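Local atomic coordinates of putative sensory box/GGDEF family protein (Vibrio parahaemolyticus, PDB entry 3LID), a protein that probably makes cyclic di-GMP from two GTP molecules in response to signals sensed by its extracellular PDC-fold domain, the part described here. Residues A[16-21]-A[187-192]; A[34-39]-A[74-79]; A[92-97]-A[108-113]; A[154-159]-A[166-171]. One frame throughout, in Å; residues are numbered along the deposited sequence.

Contact 1 (A[16-21]-A[187-192])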
# COMPACT_ATOMS: atom_id res chain seq x y z
N ALA A 16 -18.12 1.18 -19.30
CA ALA A 16 -16.68 1.23 -19.40
C ALA A 16 -16.21 2.68 -19.31
O ALA A 16 -15.14 2.97 -18.66
CB ALA A 16 -16.22 0.56 -20.70
N LYS A 17 -16.98 3.60 -19.91
CA LYS A 17 -16.62 5.02 -19.82
C LYS A 17 -16.70 5.50 -18.34
O LYS A 17 -15.81 6.25 -17.85
CB LYS A 17 -17.56 5.88 -20.71
CG LYS A 17 -17.35 5.64 -22.22
CD LYS A 17 -17.48 6.96 -22.99
CE LYS A 17 -17.24 6.78 -24.47
NZ LYS A 17 -18.56 6.47 -25.10
N GLU A 18 -17.74 5.08 -17.60
CA GLU A 18 -17.86 5.51 -16.20
C GLU A 18 -16.66 4.94 -15.38
O GLU A 18 -16.07 5.60 -14.53
CB GLU A 18 -19.07 4.95 -15.54
CG GLU A 18 -20.35 5.43 -16.23
CD GLU A 18 -21.56 4.60 -15.82
OE1 GLU A 18 -22.41 4.32 -16.70
OE2 GLU A 18 -21.68 4.23 -14.64
N ALA A 19 -16.35 3.70 -15.65
CA ALA A 19 -15.25 3.06 -14.90
C ALA A 19 -13.95 3.71 -15.22
O ALA A 19 -13.04 3.81 -14.34
CB ALA A 19 -15.25 1.54 -15.24
N LEU A 20 -13.78 4.15 -16.46
CA LEU A 20 -12.56 4.89 -16.77
C LEU A 20 -12.48 6.19 -15.96
O LEU A 20 -11.36 6.62 -15.54
CB LEU A 20 -12.36 5.08 -18.28
CG LEU A 20 -11.97 3.77 -19.01
CD1 LEU A 20 -12.09 4.09 -20.54
CD2 LEU A 20 -10.52 3.46 -18.72
N HIS A 21 -13.62 6.88 -15.81
CA HIS A 21 -13.57 8.09 -14.96
C HIS A 21 -13.18 7.70 -13.55
O HIS A 21 -12.43 8.43 -12.88
CB HIS A 21 -14.93 8.82 -14.93
CG HIS A 21 -15.28 9.43 -16.25
ND1 HIS A 21 -14.40 10.26 -16.91
CD2 HIS A 21 -16.37 9.31 -17.05
CE1 HIS A 21 -14.94 10.63 -18.06
NE2 HIS A 21 -16.13 10.07 -18.17
N ARG A 187 -20.30 5.88 -7.71
CA ARG A 187 -20.37 5.06 -8.93
C ARG A 187 -20.56 3.56 -8.68
O ARG A 187 -20.75 2.84 -9.63
CB ARG A 187 -19.17 5.29 -9.85
CG ARG A 187 -19.00 6.71 -10.31
CD ARG A 187 -17.86 6.76 -11.36
NE ARG A 187 -17.45 8.08 -11.86
CZ ARG A 187 -18.06 8.68 -12.88
NH1 ARG A 187 -19.13 8.10 -13.45
NH2 ARG A 187 -17.66 9.83 -13.33
N ASP A 188 -20.49 3.13 -7.42
CA ASP A 188 -20.62 1.73 -7.01
C ASP A 188 -19.66 0.88 -7.80
O ASP A 188 -20.05 -0.11 -8.43
CB ASP A 188 -22.08 1.23 -7.15
CG ASP A 188 -22.27 -0.20 -6.67
OD1 ASP A 188 -21.69 -0.53 -5.62
OD2 ASP A 188 -23.01 -1.00 -7.31
N PHE A 189 -18.37 1.22 -7.76
CA PHE A 189 -17.40 0.36 -8.34
C PHE A 189 -16.35 -0.09 -7.25
O PHE A 189 -15.99 0.73 -6.40
CB PHE A 189 -16.58 1.14 -9.35
CG PHE A 189 -17.24 1.35 -10.67
CD1 PHE A 189 -17.80 0.28 -11.38
CD2 PHE A 189 -17.24 2.62 -11.24
CE1 PHE A 189 -18.36 0.51 -12.68
CE2 PHE A 189 -17.83 2.85 -12.54
CZ PHE A 189 -18.33 1.80 -13.23
N HIS A 190 -15.89 -1.32 -7.38
CA HIS A 190 -14.73 -1.82 -6.58
C HIS A 190 -13.47 -1.83 -7.41
O HIS A 190 -13.44 -2.42 -8.47
CB HIS A 190 -15.02 -3.20 -6.08
CG HIS A 190 -16.12 -3.25 -5.05
ND1 HIS A 190 -15.88 -3.11 -3.69
CD2 HIS A 190 -17.46 -3.43 -5.18
CE1 HIS A 190 -17.03 -3.22 -3.03
NE2 HIS A 190 -18.00 -3.40 -3.91
N ILE A 191 -12.41 -1.18 -6.92
CA ILE A 191 -11.20 -1.22 -7.71
C ILE A 191 -10.32 -2.29 -7.12
O ILE A 191 -10.15 -2.32 -5.90
CB ILE A 191 -10.52 0.15 -7.74
CG1 ILE A 191 -11.42 1.15 -8.45
CG2 ILE A 191 -9.01 0.06 -8.30
CD1 ILE A 191 -10.86 2.48 -8.58
N GLU A 192 -9.79 -3.17 -7.93
CA GLU A 192 -8.86 -4.19 -7.46
C GLU A 192 -7.46 -3.67 -7.79
O GLU A 192 -7.28 -2.91 -8.76
CB GLU A 192 -9.10 -5.54 -8.20
CG GLU A 192 -10.39 -6.19 -7.71
CD GLU A 192 -10.79 -7.41 -8.52
OE1 GLU A 192 -11.05 -7.23 -9.72
OE2 GLU A 192 -10.84 -8.52 -7.97
O HOH W 1 -20.94 5.86 -12.62

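Contact 2 (A[34-39]-A[74-79])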
# COMPACT_ATOMS: atom_id res chain seq x y z
N GLN A 34 0.66 9.35 -2.14
CA GLN A 34 2.12 9.29 -2.31
C GLN A 34 2.77 10.63 -1.90
O GLN A 34 3.80 10.65 -1.17
CB GLN A 34 2.44 9.00 -3.76
CG GLN A 34 3.93 9.20 -4.02
CD GLN A 34 4.45 8.52 -5.24
OE1 GLN A 34 3.83 7.69 -5.85
NE2 GLN A 34 5.70 8.81 -5.53
N ASP A 35 2.20 11.75 -2.31
CA ASP A 35 2.77 13.11 -1.94
C ASP A 35 2.75 13.24 -0.39
O ASP A 35 3.70 13.75 0.24
CB ASP A 35 1.83 14.17 -2.55
CG ASP A 35 2.36 15.57 -2.36
OD1 ASP A 35 3.24 15.97 -3.11
OD2 ASP A 35 1.88 16.20 -1.42
N GLN A 36 1.68 12.79 0.24
CA GLN A 36 1.49 12.94 1.72
C GLN A 36 2.61 12.05 2.40
O GLN A 36 3.25 12.42 3.38
CB GLN A 36 0.11 12.40 2.09
CG GLN A 36 -0.30 12.50 3.49
CD GLN A 36 -1.76 11.95 3.74
OE1 GLN A 36 -2.64 12.00 2.85
NE2 GLN A 36 -1.99 11.44 4.94
N ILE A 37 2.80 10.84 1.86
CA ILE A 37 3.83 9.94 2.40
C ILE A 37 5.26 10.55 2.19
O ILE A 37 6.13 10.54 3.13
CB ILE A 37 3.78 8.63 1.65
CG1 ILE A 37 2.57 7.79 2.12
CG2 ILE A 37 5.08 7.81 2.04
CD1 ILE A 37 2.36 6.62 1.12
N GLU A 38 5.52 11.07 1.02
CA GLU A 38 6.83 11.75 0.79
C GLU A 38 7.09 12.88 1.74
O GLU A 38 8.20 12.99 2.27
CB GLU A 38 6.98 12.19 -0.65
CG GLU A 38 6.97 10.98 -1.63
CD GLU A 38 6.87 11.40 -3.09
OE1 GLU A 38 6.36 12.50 -3.40
OE2 GLU A 38 7.25 10.56 -3.96
N THR A 39 6.09 13.70 1.99
CA THR A 39 6.27 14.83 2.88
C THR A 39 6.52 14.41 4.31
O THR A 39 7.45 14.98 5.02
CB THR A 39 5.07 15.79 2.76
OG1 THR A 39 4.94 16.14 1.36
CG2 THR A 39 5.32 17.02 3.67
N ARG A 74 -1.40 8.10 14.75
CA ARG A 74 -2.85 8.36 14.94
C ARG A 74 -3.38 9.43 13.96
O ARG A 74 -4.56 9.36 13.50
CB ARG A 74 -3.17 8.77 16.40
CG ARG A 74 -2.92 7.59 17.42
CD ARG A 74 -3.48 7.97 18.82
NE ARG A 74 -2.67 9.05 19.38
CZ ARG A 74 -1.64 8.85 20.20
NH1 ARG A 74 -1.33 7.62 20.62
NH2 ARG A 74 -0.97 9.90 20.64
N ASN A 75 -2.56 10.44 13.67
CA ASN A 75 -2.93 11.53 12.77
C ASN A 75 -2.96 11.09 11.30
O ASN A 75 -3.94 11.41 10.56
CB ASN A 75 -1.93 12.66 12.92
CG ASN A 75 -2.20 13.83 11.96
OD1 ASN A 75 -1.78 13.83 10.82
ND2 ASN A 75 -2.82 14.84 12.47
N GLN A 76 -1.98 10.27 10.89
CA GLN A 76 -1.85 9.90 9.47
C GLN A 76 -2.63 8.62 9.07
O GLN A 76 -2.97 8.49 7.90
CB GLN A 76 -0.36 9.75 9.10
CG GLN A 76 0.34 11.09 9.10
CD GLN A 76 -0.19 11.98 7.96
OE1 GLN A 76 -0.85 13.02 8.20
NE2 GLN A 76 -0.00 11.55 6.79
N LYS A 77 -2.75 7.67 10.01
CA LYS A 77 -3.54 6.41 9.93
C LYS A 77 -2.95 5.34 8.97
O LYS A 77 -3.22 4.15 9.17
CB LYS A 77 -5.02 6.64 9.59
CG LYS A 77 -5.60 7.63 10.58
CD LYS A 77 -7.07 7.88 10.18
CE LYS A 77 -7.59 9.09 10.88
NZ LYS A 77 -7.91 8.73 12.24
N LEU A 78 -2.18 5.76 7.96
CA LEU A 78 -1.77 4.82 6.94
C LEU A 78 -0.46 4.08 7.26
O LEU A 78 -0.05 3.22 6.47
CB LEU A 78 -1.63 5.50 5.55
CG LEU A 78 -0.71 6.74 5.51
CD1 LEU A 78 0.65 6.25 5.29
CD2 LEU A 78 -1.10 7.68 4.30
N TYR A 79 0.16 4.43 8.37
CA TYR A 79 1.37 3.66 8.83
C TYR A 79 1.01 2.61 9.86
O TYR A 79 0.45 2.95 10.89
CB TYR A 79 2.45 4.58 9.40
CG TYR A 79 2.84 5.66 8.44
CD1 TYR A 79 3.63 5.37 7.35
CD2 TYR A 79 2.34 6.98 8.59
CE1 TYR A 79 3.99 6.34 6.43
CE2 TYR A 79 2.71 7.97 7.67
CZ TYR A 79 3.47 7.62 6.57
OH TYR A 79 3.82 8.59 5.65
O HOH W 2 1.93 10.36 5.27

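Contact 3 (A[92-97]-A[108-113]). With PO4 (phosphate ion), chain C.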
# COMPACT_ATOMS: atom_id res chain seq x y z
N LYS A 92 15.21 -0.63 17.26
CA LYS A 92 15.54 0.10 18.52
C LYS A 92 14.28 0.88 18.96
O LYS A 92 14.04 1.06 20.20
CB LYS A 92 16.64 1.10 18.29
CG LYS A 92 17.98 0.47 17.80
CD LYS A 92 18.55 -0.44 18.83
CE LYS A 92 18.73 0.34 20.10
NZ LYS A 92 19.75 -0.32 20.89
N VAL A 93 13.47 1.32 17.98
CA VAL A 93 12.26 2.11 18.31
C VAL A 93 11.19 1.53 17.43
O VAL A 93 11.41 1.35 16.23
CB VAL A 93 12.36 3.59 17.98
CG1 VAL A 93 11.12 4.29 18.54
CG2 VAL A 93 13.62 4.24 18.69
N ARG A 94 10.07 1.13 18.04
CA ARG A 94 9.04 0.50 17.21
C ARG A 94 7.65 0.94 17.70
O ARG A 94 7.22 0.56 18.80
CB ARG A 94 9.16 -1.02 17.38
CG ARG A 94 8.10 -1.80 16.60
CD ARG A 94 8.46 -3.29 16.53
NE ARG A 94 7.47 -3.98 15.72
CZ ARG A 94 6.91 -5.17 16.03
NH1 ARG A 94 7.23 -5.86 17.14
NH2 ARG A 94 5.98 -5.66 15.18
N ILE A 95 6.99 1.76 16.88
CA ILE A 95 5.61 2.17 17.21
C ILE A 95 4.76 1.35 16.28
O ILE A 95 5.05 1.26 15.10
CB ILE A 95 5.46 3.68 16.94
CG1 ILE A 95 6.24 4.53 18.02
CG2 ILE A 95 4.00 4.12 16.76
CD1 ILE A 95 6.19 4.11 19.35
N LYS A 96 3.68 0.81 16.83
CA LYS A 96 2.69 0.02 16.04
C LYS A 96 1.37 0.77 16.13
O LYS A 96 1.06 1.37 17.18
CB LYS A 96 2.50 -1.41 16.58
CG LYS A 96 3.85 -2.16 16.52
CD LYS A 96 3.67 -3.48 17.15
CE LYS A 96 2.81 -4.37 16.14
NZ LYS A 96 2.79 -5.84 16.56
N TYR A 97 0.59 0.70 15.04
CA TYR A 97 -0.70 1.42 15.02
C TYR A 97 -1.73 0.47 14.45
O TYR A 97 -1.47 -0.30 13.47
CB TYR A 97 -0.57 2.71 14.17
CG TYR A 97 -1.94 3.34 13.90
CD1 TYR A 97 -2.60 4.03 14.92
CD2 TYR A 97 -2.50 3.23 12.63
CE1 TYR A 97 -3.83 4.64 14.68
CE2 TYR A 97 -3.75 3.83 12.34
CZ TYR A 97 -4.38 4.53 13.37
OH TYR A 97 -5.60 5.10 13.08
N LEU A 108 7.97 -3.44 23.00
CA LEU A 108 9.29 -3.84 23.43
C LEU A 108 9.67 -5.13 22.71
O LEU A 108 10.77 -5.72 23.02
CB LEU A 108 9.27 -4.11 24.96
CG LEU A 108 9.08 -2.87 25.83
CD1 LEU A 108 8.82 -3.40 27.28
CD2 LEU A 108 10.25 -1.97 25.79
N ILE A 109 8.88 -5.53 21.71
CA ILE A 109 9.19 -6.77 20.97
C ILE A 109 10.10 -6.28 19.81
O ILE A 109 9.57 -5.76 18.80
CB ILE A 109 7.96 -7.51 20.44
CG1 ILE A 109 7.11 -8.02 21.66
CG2 ILE A 109 8.39 -8.74 19.62
CD1 ILE A 109 5.75 -8.47 21.25
N LEU A 110 11.43 -6.31 20.02
CA LEU A 110 12.39 -5.69 19.12
C LEU A 110 13.23 -6.80 18.50
O LEU A 110 13.80 -7.63 19.22
CB LEU A 110 13.25 -4.71 19.87
CG LEU A 110 12.44 -3.60 20.50
CD1 LEU A 110 13.30 -2.68 21.35
CD2 LEU A 110 11.76 -2.73 19.38
N ARG A 111 13.31 -6.86 17.18
CA ARG A 111 13.94 -8.01 16.51
C ARG A 111 15.08 -7.59 15.62
O ARG A 111 15.21 -6.42 15.22
CB ARG A 111 12.92 -8.67 15.58
CG ARG A 111 11.81 -9.43 16.31
CD ARG A 111 10.57 -8.56 16.62
NE ARG A 111 10.09 -7.58 15.60
CZ ARG A 111 9.12 -7.76 14.70
NH1 ARG A 111 8.44 -8.92 14.58
NH2 ARG A 111 8.82 -6.76 13.90
N ASP A 112 15.93 -8.58 15.33
CA ASP A 112 17.00 -8.35 14.35
C ASP A 112 16.45 -8.61 12.94
O ASP A 112 16.12 -9.76 12.60
CB ASP A 112 18.09 -9.41 14.67
CG ASP A 112 19.20 -9.41 13.69
OD1 ASP A 112 19.21 -8.66 12.69
OD2 ASP A 112 20.13 -10.17 14.00
N LYS A 113 16.36 -7.55 12.11
CA LYS A 113 15.78 -7.62 10.77
C LYS A 113 16.84 -7.70 9.71
O LYS A 113 16.59 -7.49 8.51
CB LYS A 113 14.92 -6.39 10.52
CG LYS A 113 13.71 -6.41 11.39
CD LYS A 113 12.61 -7.36 10.83
CE LYS A 113 11.49 -7.51 11.84
NZ LYS A 113 10.28 -8.25 11.23
P PO4 C . 8.32 -6.16 8.65
O1 PO4 C . 7.28 -6.10 9.79
O2 PO4 C . 9.65 -6.33 9.38
O3 PO4 C . 8.36 -4.89 7.85
O4 PO4 C . 8.05 -7.36 7.75

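Contact 4 (A[154-159]-A[166-171]). With PO4 (phosphate ion), chain C.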
# COMPACT_ATOMS: atom_id res chain seq x y z
N ILE A 154 8.83 2.49 3.48
CA ILE A 154 9.66 3.68 3.13
C ILE A 154 10.97 3.54 3.98
O ILE A 154 10.86 3.19 5.18
CB ILE A 154 8.96 4.94 3.55
CG1 ILE A 154 7.48 4.92 3.06
CG2 ILE A 154 9.75 6.13 3.02
CD1 ILE A 154 7.34 4.77 1.51
N LEU A 155 12.11 3.76 3.36
CA LEU A 155 13.42 3.49 3.96
C LEU A 155 14.27 4.72 3.85
O LEU A 155 14.31 5.34 2.82
CB LEU A 155 14.06 2.39 3.16
CG LEU A 155 13.20 1.12 3.04
CD1 LEU A 155 13.90 0.18 2.04
CD2 LEU A 155 13.15 0.38 4.49
N MET A 156 14.95 5.11 4.96
CA MET A 156 15.79 6.31 4.93
C MET A 156 16.92 6.10 5.96
O MET A 156 16.65 6.14 7.18
CB MET A 156 14.91 7.54 5.28
CG MET A 156 15.65 8.88 5.28
SD MET A 156 14.57 10.14 5.88
CE MET A 156 15.84 11.36 5.81
N PRO A 157 18.16 5.99 5.48
CA PRO A 157 19.29 5.93 6.47
C PRO A 157 19.43 7.33 7.10
O PRO A 157 19.23 8.37 6.42
CB PRO A 157 20.52 5.63 5.63
CG PRO A 157 19.88 5.08 4.27
CD PRO A 157 18.61 5.85 4.08
N ILE A 158 19.72 7.38 8.42
CA ILE A 158 19.72 8.61 9.16
C ILE A 158 21.18 8.73 9.73
O ILE A 158 21.69 7.79 10.29
CB ILE A 158 18.76 8.59 10.38
CG1 ILE A 158 17.29 8.36 9.90
CG2 ILE A 158 18.89 10.02 11.10
CD1 ILE A 158 16.82 9.41 8.86
N SER A 159 21.76 9.91 9.52
CA SER A 159 23.16 10.13 9.98
C SER A 159 23.23 11.34 10.92
O SER A 159 22.34 12.23 10.97
CB SER A 159 24.10 10.31 8.79
OG SER A 159 23.77 11.48 8.04
N GLY A 166 21.57 4.51 11.70
CA GLY A 166 20.52 3.48 11.52
C GLY A 166 19.59 3.91 10.37
O GLY A 166 19.92 4.73 9.54
N TYR A 167 18.38 3.35 10.44
CA TYR A 167 17.42 3.52 9.33
C TYR A 167 16.08 3.83 9.89
O TYR A 167 15.59 3.13 10.78
CB TYR A 167 17.32 2.18 8.54
CG TYR A 167 18.70 1.79 8.03
CD1 TYR A 167 19.13 2.24 6.78
CD2 TYR A 167 19.54 1.00 8.80
CE1 TYR A 167 20.45 1.94 6.32
CE2 TYR A 167 20.86 0.71 8.38
CZ TYR A 167 21.28 1.19 7.12
OH TYR A 167 22.54 0.89 6.70
N LEU A 168 15.45 4.87 9.35
CA LEU A 168 14.02 5.08 9.59
C LEU A 168 13.24 4.20 8.61
O LEU A 168 13.55 4.21 7.43
CB LEU A 168 13.71 6.54 9.31
CG LEU A 168 12.24 6.90 9.37
CD1 LEU A 168 11.77 6.80 10.84
CD2 LEU A 168 12.02 8.37 8.89
N VAL A 169 12.25 3.46 9.11
CA VAL A 169 11.46 2.58 8.26
C VAL A 169 10.01 2.83 8.58
O VAL A 169 9.59 2.77 9.76
CB VAL A 169 11.75 1.10 8.58
CG1 VAL A 169 10.91 0.19 7.68
CG2 VAL A 169 13.26 0.79 8.35
N LEU A 170 9.21 3.06 7.53
CA LEU A 170 7.78 3.32 7.78
C LEU A 170 6.99 2.29 6.98
O LEU A 170 7.23 2.15 5.81
CB LEU A 170 7.42 4.75 7.21
CG LEU A 170 8.49 5.82 7.52
CD1 LEU A 170 8.14 7.11 6.78
CD2 LEU A 170 8.43 6.02 9.06
N ASN A 171 6.08 1.60 7.60
CA ASN A 171 5.33 0.54 6.90
C ASN A 171 3.99 1.15 6.53
O ASN A 171 3.09 1.24 7.36
CB ASN A 171 5.12 -0.69 7.80
CG ASN A 171 6.35 -1.53 7.88
OD1 ASN A 171 7.48 -0.99 7.97
ND2 ASN A 171 6.17 -2.85 7.80
P PO4 C . 8.32 -6.16 8.65
O1 PO4 C . 7.28 -6.10 9.79
O2 PO4 C . 9.65 -6.33 9.38
O3 PO4 C . 8.36 -4.89 7.85
O4 PO4 C . 8.05 -7.36 7.75

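Contact 1 (A[16-21]-A[187-192])
R187 lays its guanidinium over the E18-H21 side of helix 9-45, and F189 packs beneath it on A19, at the point where the long N-terminal helix of this tandem-PDC (Cache-type) sensor meets the second, smaller sheet. The R187 chain runs extended from CG to NE, which carries the group out across the helix. One guanidinium face lies over E18 O, and NH2 comes to 3.3 Å from H21 CB. The H21 side chain crosses it at a slant, ring and guanidinium planes 24° apart, with no hydrogen bond between the two.

E18 holds its carboxylate on an extended chain, CG anti to its own carbonyl carbon (chi1 -62°). Its OE2 makes a salt bridge with R275 and also accepts from a water at 2.7 Å. That water in turn accepts from R187 NH1 at 3.0 Å, in the plane of the guanidinium, so the acid and the arginine are joined through solvent while their charged atoms stay apart. R275 also donates to R187 O and sits against the F189 ring as a cation-pi partner, tying both segments to one arginine.

D188 and F189 both face S184 in a G1 beta bulge. The F189 ring has E18 CB in plane at the edge, and A19 CB makes an off-centre CH-pi contact 4.2 Å from the centroid. Ring atom CE2 comes to 3.5 Å from A19 CA.

Contact 2 (A[34-39]-A[74-79])
Y79 OH reaches I37 of helix 9-45 from the end of a ring that carries L78 CD1 over the centre of one face, 3.3 Å above the plane. Two further flat groups, the amides of Q36 and Q76, come from opposite directions with their planes 78° apart, and their modelled NE2 atoms lie 2.7 Å from each other.

L78 holds its CG between backbone N and carbonyl carbon (chi1 54°), and CD1 thereby serves two neighbours at once, the Y79 ring and I37 CG1 at 4.0 Å. Y79 OH lies 3.5 Å from I37 CA and touches the root of that side chain. A water donates weakly to Q36 O and is hydrogen-bonded to Y79 OH at 2.6 Å, giving the buried hydroxyl a polar partner at the helix surface.

In the PDC fold a long N-terminal helix runs along the sheet, and here helix 59-76 ends against it before the chain enters strand 79-86, the first strand of the larger sheet. K77, with positive phi, is where the chain leaves the helix. I37 and Y79 both continue onto V172 of strand 163-173, so helix and sheet close over the same apolar patch. Y79 packs on L170 of that strand as well, and on helix 9-45 the side chains of Y79 and Q76 both touch I40, three residues on from I37.

Contact 3 (A[92-97]-A[108-113])
R94 places CG anti to its backbone N (chi1 178°) and stays extended as far as NE, whereas R111 folds back at chi2 and again at chi3; the straight chain and the bent one bring their guanidinium groups flat together. The centres are 3.7 Å apart and the planes 13° from parallel, with R111 NH2 over the middle of the R94 group, 3.3 Å from R94 CZ. At its rim R94 NH1 donates to I109 O at 2.9 Å, the N-H...O angle being 148° and the oxygen lying a little out of the guanidinium plane. That bond fixes the rotation of the group, while K96 CD sits over its other face.

Stacking of two like charges is probably offset by acids close by: R111 NE pairs with E91 and NH1 with D140, and E91 also makes a long, weak ion pair with R94 NE. In this membrane-distal PDC domain, strand 91-98 of the seven-stranded sheet packs against the loop leading from strand 103-106 to helix 117-124, and in PDC sensors the ligand pocket typically lies between the sheet and such a cover. A phosphate ion, probably from the crystallisation liquor, occupies this region. K113 reaches it with NZ, 2.7 Å from phosphate O2, and the same NZ lies over the R111 face away from R94. The side chains of R83, R116, R153, Y118 and N171 and the backbone N of R139 also bind the ion.

At L110 the contact turns apolar. L110 brings CD2 against R94 CB at 3.7 Å and extends CD1 toward K92 O.

Contact 4 (A[154-159]-A[166-171])
Five backbone hydrogen bonds lace I154-I158 to G166-L170, making this the antiparallel beta hairpin at the heart of the seven-stranded PDC sheet. I154 and L170 bond both ways, with I154 N to L170 O at 2.8 Å and 161° at the hydrogen. M156 and L168 also bond both ways: L168 N donates to M156 O, and M156 N meets L168 O in the carbonyl plane but with a more bent N-H (141°). At the last pair I158 N donates to G166 O at 2.9 Å. In the non-hydrogen-bonded pairs between them, CA-H groups approach the carbonyls, V169 CA standing 3.2 Å from I154 O.

Beyond V169 and L170 the second strand carries N171, whose ND2 gives a nearly straight bond (172°) to phosphate O3 at 3.0 Å; E138 accepts from the same nitrogen, and R83 donates to OD1. The ion is probably from the crystallisation liquor, but it probably marks the pocket side of the sheet.

I154, M156, I158, L168 and L170 share one face, which helix 9-45 covers through I37, S41 and L44. There I158 CG1 lies against L168 CB, and I154 CB against L170 CB. On the other face, under helix 117-124, L155 and V169 run side by side, pointing the same way. P157 and Y167 come next: the ring takes its place beside the proline with CG anti to its own carbonyl carbon, while its hydroxyl bonds to R164. Ring atom CE1 rests 3.8 Å from P157 CB.

In the fold
Helix 9-45 is the thread through the fold: contact 1 packs its early turns against the smaller sheet, and contact 2 lies further along it, the two centres about 25 Å apart. Contacts 2, 3 and 4 follow in series along the chain, all nested inside the loop that contact 1 closes. Contacts 3 and 4 reach the same seven-stranded sheet, with centres about 13 Å apart, and meet one phosphate. Contact 2 touches both, through Y97 and through I37, Y79, I154 and L170. Contact 1 lies about 40 Å from contact 3, centre to centre. Helix 9-45 takes part in contacts 1 and 2 and also packs on the strands of contact 4, so it runs along both sheets.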